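Side-chain contacts in geranylgeranyl pyrophosphate synthase (Corynebacterium glutamicum, PDB 3LMD), which probably condenses isopentenyl diphosphate units onto an allylic diphosphate with the help of magnesium, as other enzymes of the FPP/GGPP synthase family do: residues 194-197 with 198-202; 230-233 with 234-238. All blocks are in the same frame, centred on the assembly; numbering follows the deposited sequence. Where two conformers were deposited one is given.

Contact 1. Residues 194-197 with 198-202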
ATOM      1  N   ASN A 194       9.755  20.775   2.161  1.00 25.03           N
ATOM      2  CA  ASN A 194       9.472  19.476   2.799  1.00 26.97           C
ATOM      3  C   ASN A 194       8.668  18.568   1.896  1.00 27.14           C
ATOM      4  O   ASN A 194       8.942  17.381   1.802  1.00 25.12           O
ATOM      5  CB  ASN A 194       8.699  19.665   4.112  1.00 29.29           C
ATOM      6  CG  ASN A 194       9.554  20.250   5.212  1.00 39.74           C
ATOM      7  OD1 ASN A 194      10.753  20.078   5.221  1.00 41.45           O
ATOM      8  ND2 ASN A 194       8.935  20.951   6.136  1.00 36.57           N
ATOM      9  N   VAL A 195       7.647  19.124   1.240  1.00 25.66           N
ATOM     10  CA  VAL A 195       6.882  18.340   0.289  1.00 29.17           C
ATOM     11  C   VAL A 195       7.756  17.722  -0.810  1.00 28.43           C
ATOM     12  O   VAL A 195       7.647  16.521  -1.070  1.00 25.06           O
ATOM     13  CB  VAL A 195       5.725  19.126  -0.326  1.00 25.89           C
ATOM     14  CG1 VAL A 195       5.102  18.305  -1.473  1.00 27.28           C
ATOM     15  CG2 VAL A 195       4.661  19.431   0.766  1.00 26.94           C
ATOM     16  N   ILE A 196       8.621  18.519  -1.445  1.00 23.23           N
ATOM     17  CA  ILE A 196       9.475  17.989  -2.522  0.50 23.39           C
ATOM     18  C   ILE A 196      10.491  16.973  -1.998  1.00 23.99           C
ATOM     19  O   ILE A 196      10.676  15.922  -2.601  1.00 25.39           O
ATOM     20  CB  ILE A 196      10.214  19.098  -3.288  0.50 27.64           C
ATOM     21  CG1 ILE A 196       9.217  20.134  -3.804  0.50 26.49           C
ATOM     22  CG2 ILE A 196      11.045  18.494  -4.440  0.50 24.56           C
ATOM     23  CD1 ILE A 196       8.117  19.552  -4.610  0.50 29.03           C
ATOM     24  N   ARG A 197      11.122  17.273  -0.873  1.00 23.96           N
ATOM     25  CA  ARG A 197      12.085  16.321  -0.272  1.00 22.35           C
ATOM     26  C   ARG A 197      11.420  14.953  -0.045  1.00 28.56           C
ATOM     27  O   ARG A 197      12.009  13.900  -0.335  1.00 28.15           O
ATOM     28  CB  ARG A 197      12.611  16.857   1.062  1.00 25.54           C
ATOM     29  CG  ARG A 197      13.656  15.965   1.735  1.00 31.65           C
ATOM     30  CD  ARG A 197      14.123  16.557   3.103  1.00 40.45           C
ATOM     31  NE  ARG A 197      12.978  16.957   3.928  1.00 44.28           N
ATOM     32  CZ  ARG A 197      12.260  16.127   4.683  1.00 49.15           C
ATOM     33  NH1 ARG A 197      12.572  14.832   4.739  1.00 45.24           N
ATOM     34  NH2 ARG A 197      11.219  16.592   5.377  1.00 42.18           N
ATOM     35  N   GLU A 198      10.194  14.963   0.492  1.00 26.14           N
ATOM     36  CA  GLU A 198       9.480  13.711   0.812  1.00 27.18           C
ATOM     37  C   GLU A 198       8.833  13.018  -0.377  1.00 31.91           C
ATOM     38  O   GLU A 198       8.981  11.808  -0.556  1.00 33.13           O
ATOM     39  CB  GLU A 198       8.420  13.951   1.897  1.00 26.49           C
ATOM     40  CG  GLU A 198       9.061  14.373   3.221  1.00 28.26           C
ATOM     41  CD  GLU A 198       8.053  14.991   4.179  1.00 34.26           C
ATOM     42  OE1 GLU A 198       6.961  15.373   3.731  1.00 28.10           O
ATOM     43  OE2 GLU A 198       8.375  15.127   5.370  1.00 36.90           O
ATOM     44  N   LYS A 199       8.114  13.777  -1.189  1.00 25.57           N
ATOM     45  CA  LYS A 199       7.419  13.206  -2.339  1.00 31.76           C
ATOM     46  C   LYS A 199       8.337  12.775  -3.451  1.00 35.75           C
ATOM     47  O   LYS A 199       8.012  11.823  -4.183  1.00 35.46           O
ATOM     48  CB  LYS A 199       6.436  14.218  -2.961  1.00 33.53           C
ATOM     49  CG  LYS A 199       5.117  14.371  -2.253  1.00 35.10           C
ATOM     50  CD  LYS A 199       4.065  15.050  -3.190  1.00 37.41           C
ATOM     51  CE  LYS A 199       3.570  14.142  -4.318  1.00 45.39           C
ATOM     52  NZ  LYS A 199       2.489  14.850  -5.130  1.00 45.95           N
ATOM     53  N   THR A 200       9.443  13.494  -3.636  1.00 30.31           N
ATOM     54  CA  THR A 200      10.320  13.263  -4.805  1.00 29.39           C
ATOM     55  C   THR A 200      11.771  12.885  -4.460  1.00 33.02           C
ATOM     56  O   THR A 200      12.333  11.934  -5.027  1.00 31.73           O
ATOM     57  CB  THR A 200      10.398  14.515  -5.714  1.00 36.39           C
ATOM     58  OG1 THR A 200       9.087  14.859  -6.187  1.00 41.64           O
ATOM     59  CG2 THR A 200      11.312  14.261  -6.915  1.00 37.46           C
ATOM     60  N   GLY A 201      12.398  13.646  -3.568  1.00 25.28           N
ATOM     61  CA  GLY A 201      13.830  13.423  -3.294  1.00 26.65           C
ATOM     62  C   GLY A 201      14.108  12.046  -2.714  1.00 30.59           C
ATOM     63  O   GLY A 201      15.110  11.394  -3.087  1.00 27.30           O
ATOM     64  N   VAL A 202      13.254  11.583  -1.783  1.00 24.92           N
ATOM     65  CA  VAL A 202      13.659  10.407  -0.994  1.00 24.16           C
ATOM     66  C   VAL A 202      13.741   9.161  -1.868  1.00 25.99           C
ATOM     67  O   VAL A 202      14.523   8.247  -1.584  1.00 23.83           O
ATOM     68  CB  VAL A 202      12.746  10.052   0.246  1.00 30.58           C
ATOM     69  CG1 VAL A 202      12.905  11.069   1.369  1.00 39.22           C
ATOM     70  CG2 VAL A 202      11.272   9.839  -0.191  1.00 32.41           C
TER

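Contact 2. Residues 230-233 with 234-238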
ATOM      1  N   ALA A 230      19.202  12.644  -3.293  1.00 22.53           N
ATOM      2  CA  ALA A 230      18.297  13.594  -2.614  1.00 26.52           C
ATOM      3  C   ALA A 230      18.422  15.009  -3.180  1.00 24.78           C
ATOM      4  O   ALA A 230      17.405  15.688  -3.457  1.00 25.07           O
ATOM      5  CB  ALA A 230      18.537  13.607  -1.088  1.00 24.05           C
ATOM      6  N   ALA A 231      19.662  15.444  -3.386  1.00 20.61           N
ATOM      7  CA  ALA A 231      19.924  16.805  -3.863  1.00 25.80           C
ATOM      8  C   ALA A 231      19.429  16.979  -5.297  1.00 24.47           C
ATOM      9  O   ALA A 231      18.830  17.998  -5.643  1.00 25.30           O
ATOM     10  CB  ALA A 231      21.438  17.124  -3.747  1.00 23.44           C
ATOM     11  N   VAL A 232      19.670  15.966  -6.128  1.00 23.16           N
ATOM     12  CA  VAL A 232      19.200  15.992  -7.502  1.00 26.41           C
ATOM     13  C   VAL A 232      17.660  16.023  -7.597  1.00 26.73           C
ATOM     14  O   VAL A 232      17.092  16.722  -8.439  1.00 24.35           O
ATOM     15  CB  VAL A 232      19.751  14.783  -8.273  1.00 36.30           C
ATOM     16  CG1 VAL A 232      18.776  14.327  -9.338  1.00 41.18           C
ATOM     17  CG2 VAL A 232      21.076  15.161  -8.867  1.00 39.02           C
ATOM     18  N   GLY A 233      16.999  15.283  -6.732  1.00 26.83           N
ATOM     19  CA  GLY A 233      15.503  15.338  -6.669  1.00 25.69           C
ATOM     20  C   GLY A 233      15.025  16.764  -6.443  1.00 30.46           C
ATOM     21  O   GLY A 233      14.043  17.208  -7.066  1.00 24.74           O
ATOM     22  N   MET A 234      15.681  17.483  -5.524  1.00 23.00           N
ATOM     23  CA  MET A 234      15.330  18.897  -5.284  1.00 22.49           C
ATOM     24  C   MET A 234      15.562  19.744  -6.537  1.00 25.32           C
ATOM     25  O   MET A 234      14.713  20.551  -6.919  1.00 21.98           O
ATOM     26  CB  MET A 234      16.121  19.476  -4.083  1.00 26.97           C
ATOM     27  CG  MET A 234      15.898  18.759  -2.719  1.00 28.27           C
ATOM     28  SD  MET A 234      14.155  18.860  -2.102  1.00 22.50           S
ATOM     29  CE  MET A 234      13.779  20.629  -2.554  1.00 20.46           C
ATOM     30  N   ILE A 235      16.729  19.584  -7.161  1.00 24.45           N
ATOM     31  CA  ILE A 235      17.058  20.323  -8.369  1.00 25.11           C
ATOM     32  C   ILE A 235      16.024  20.069  -9.457  1.00 29.48           C
ATOM     33  O   ILE A 235      15.515  21.020 -10.060  1.00 27.15           O
ATOM     34  CB  ILE A 235      18.466  19.967  -8.858  1.00 23.49           C
ATOM     35  CG1 ILE A 235      19.514  20.475  -7.855  1.00 24.69           C
ATOM     36  CG2 ILE A 235      18.728  20.509 -10.282  1.00 24.43           C
ATOM     37  CD1 ILE A 235      20.942  19.900  -8.160  1.00 24.18           C
ATOM     38  N   PHE A 236      15.675  18.804  -9.699  1.00 26.21           N
ATOM     39  CA  PHE A 236      14.692  18.499 -10.766  1.00 26.84           C
ATOM     40  C   PHE A 236      13.389  19.267 -10.580  1.00 26.13           C
ATOM     41  O   PHE A 236      12.854  19.827 -11.525  1.00 27.05           O
ATOM     42  CB  PHE A 236      14.352  16.992 -10.810  1.00 26.87           C
ATOM     43  CG  PHE A 236      15.456  16.125 -11.385  1.00 29.33           C
ATOM     44  CD1 PHE A 236      16.493  16.676 -12.094  1.00 30.04           C
ATOM     45  CD2 PHE A 236      15.428  14.749 -11.224  1.00 41.98           C
ATOM     46  CE1 PHE A 236      17.513  15.874 -12.624  1.00 39.19           C
ATOM     47  CE2 PHE A 236      16.440  13.951 -11.748  1.00 42.16           C
ATOM     48  CZ  PHE A 236      17.478  14.522 -12.448  1.00 36.33           C
ATOM     49  N   GLN A 237      12.848  19.228  -9.364  1.00 25.05           N
ATOM     50  CA  GLN A 237      11.532  19.802  -9.119  1.00 24.40           C
ATOM     51  C   GLN A 237      11.572  21.348  -9.136  1.00 24.66           C
ATOM     52  O   GLN A 237      10.672  21.976  -9.661  1.00 26.44           O
ATOM     53  CB  GLN A 237      10.979  19.322  -7.772  1.00 25.56           C
ATOM     54  CG  GLN A 237       9.524  19.762  -7.567  1.00 34.57           C
ATOM     55  CD  GLN A 237       8.618  19.170  -8.644  1.00 45.87           C
ATOM     56  OE1 GLN A 237       8.441  17.964  -8.690  1.00 39.65           O
ATOM     57  NE2 GLN A 237       8.091  20.013  -9.546  1.00 39.49           N
ATOM     58  N   ILE A 238      12.588  21.956  -8.525  1.00 24.82           N
ATOM     59  CA  ILE A 238      12.648  23.407  -8.541  1.00 24.19           C
ATOM     60  C   ILE A 238      12.861  23.911  -9.976  1.00 24.98           C
ATOM     61  O   ILE A 238      12.237  24.890 -10.403  1.00 26.38           O
ATOM     62  CB  ILE A 238      13.749  23.962  -7.607  1.00 25.63           C
ATOM     63  CG1 ILE A 238      13.460  23.529  -6.155  1.00 25.42           C
ATOM     64  CG2 ILE A 238      13.742  25.534  -7.694  1.00 26.12           C
ATOM     65  CD1 ILE A 238      14.579  23.770  -5.204  1.00 26.13           C
TER

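Contact 1. Residues 194-197 with 198-202
Glu198 N and Lys199 N bond to the carbonyls of Asn194 and Val195 four residues back, and then the helix widens into a pi-type turn. Ile196 O sits at the change. Thr200 N bonds to Ile196 O at 2.9 Å. Gly201 N also bonds to Ile196 O, at 3.0 Å, and this second bond is the straighter, 164° at the hydrogen. Val202 N reaches back five residues to Arg197 O in a weak bond.

Arg197 holds CG anti to its backbone N (chi1 -178°) and bends at chi3. This brings its guanidinium over Glu198, whose CG lies against one face. Arg197 NH2 meets Glu198 OE2 at 3.2 Å in a salt bridge, but the guanidinium and carboxylate planes are turned 76° apart and the hydrogen bond is weak. The other oxygen, Glu198 OE1, forms a salt bridge with Arg178 NE of helix 159-181, the stronger partner of this carboxylate. On another side of the helix the Lys199 chain runs alongside Val195, with Lys199 CD 3.8 Å from Val195 CG1. Its NZ goes on to a salt bridge with Glu179.

The Lys199 side chain is about 4 Å from that of Asp115, a calcium ligand in a structure of this protein. The pi-turn thus lies beside the metal site of an all-helical prenyl synthase fold.

Contact 2. Residues 230-233 with 234-238
Val232 has an off-rotamer chi1 of 148°, and Phe236 has CG opposite its own carbonyl carbon (chi1 -73°), and together these bring a methyl over a ring. Val232 CG1 stands 3.3 Å above the plane of the Phe236 ring. It is displaced toward the rim, on the side of CZ and CE2. The distance from Val232 CG1 to Phe236 CZ is 3.4 Å, which is close for two carbons. This is a CH-pi contact, with CG1 24° off the ring normal. At the other end of the ring, Phe236 CG lies 3.4 Å from Val232 O. Phe236 also meets Phe77 edge-to-face, and Thr23 and Ala26 of helix 21-27 touch it.

The backbone is a regular alpha-helix, with each bond spanning four residues. Phe236 N to Val232 O is the shortest of the four across the contact, at 2.8 Å. The same residue pair is thus joined through both backbone and side chains. Gln237 N to Gly233 O is longer, at 3.3 Å. Helix 219-246 is one of the long helices of the all-helical prenyl synthase fold, and it is packed on several faces. Helix 335-349 lies against Val232, Ile235 and Phe236. Helix 309-328 covers Ala231, Ile235 and Ile238.

The Met234 chain is bent at chi2 and chi3. Met234 CG passes 3.5 Å from Ala230 O before the chain turns away from the 230-233 turn. The end of the Met234 side chain reaches the side of helix 188-214. Ile235 CG1 lies 3.4 Å from Ala231 O. Gln237 bends at chi2, and its NE2 bonds to Asp241 OD1 one turn further along.

Overall arrangement
Contact 1 comes first along the chain, on helix 188-214, and contact 2 follows on helix 219-246, the next helix. Their centres are about 9 Å apart. Both lie near the centre of the chain, and both belong to its polyprenyl synthetase part. The two helices pack directly at this level. Met234 SD of contact 2 packs on Arg197 N of contact 1 at 3.6 Å. Contact 1 is partly buried and contact 2 is buried. One contact lies beside the metal site, and the other, on the adjoining helix, is enclosed among helices and stands further from that site.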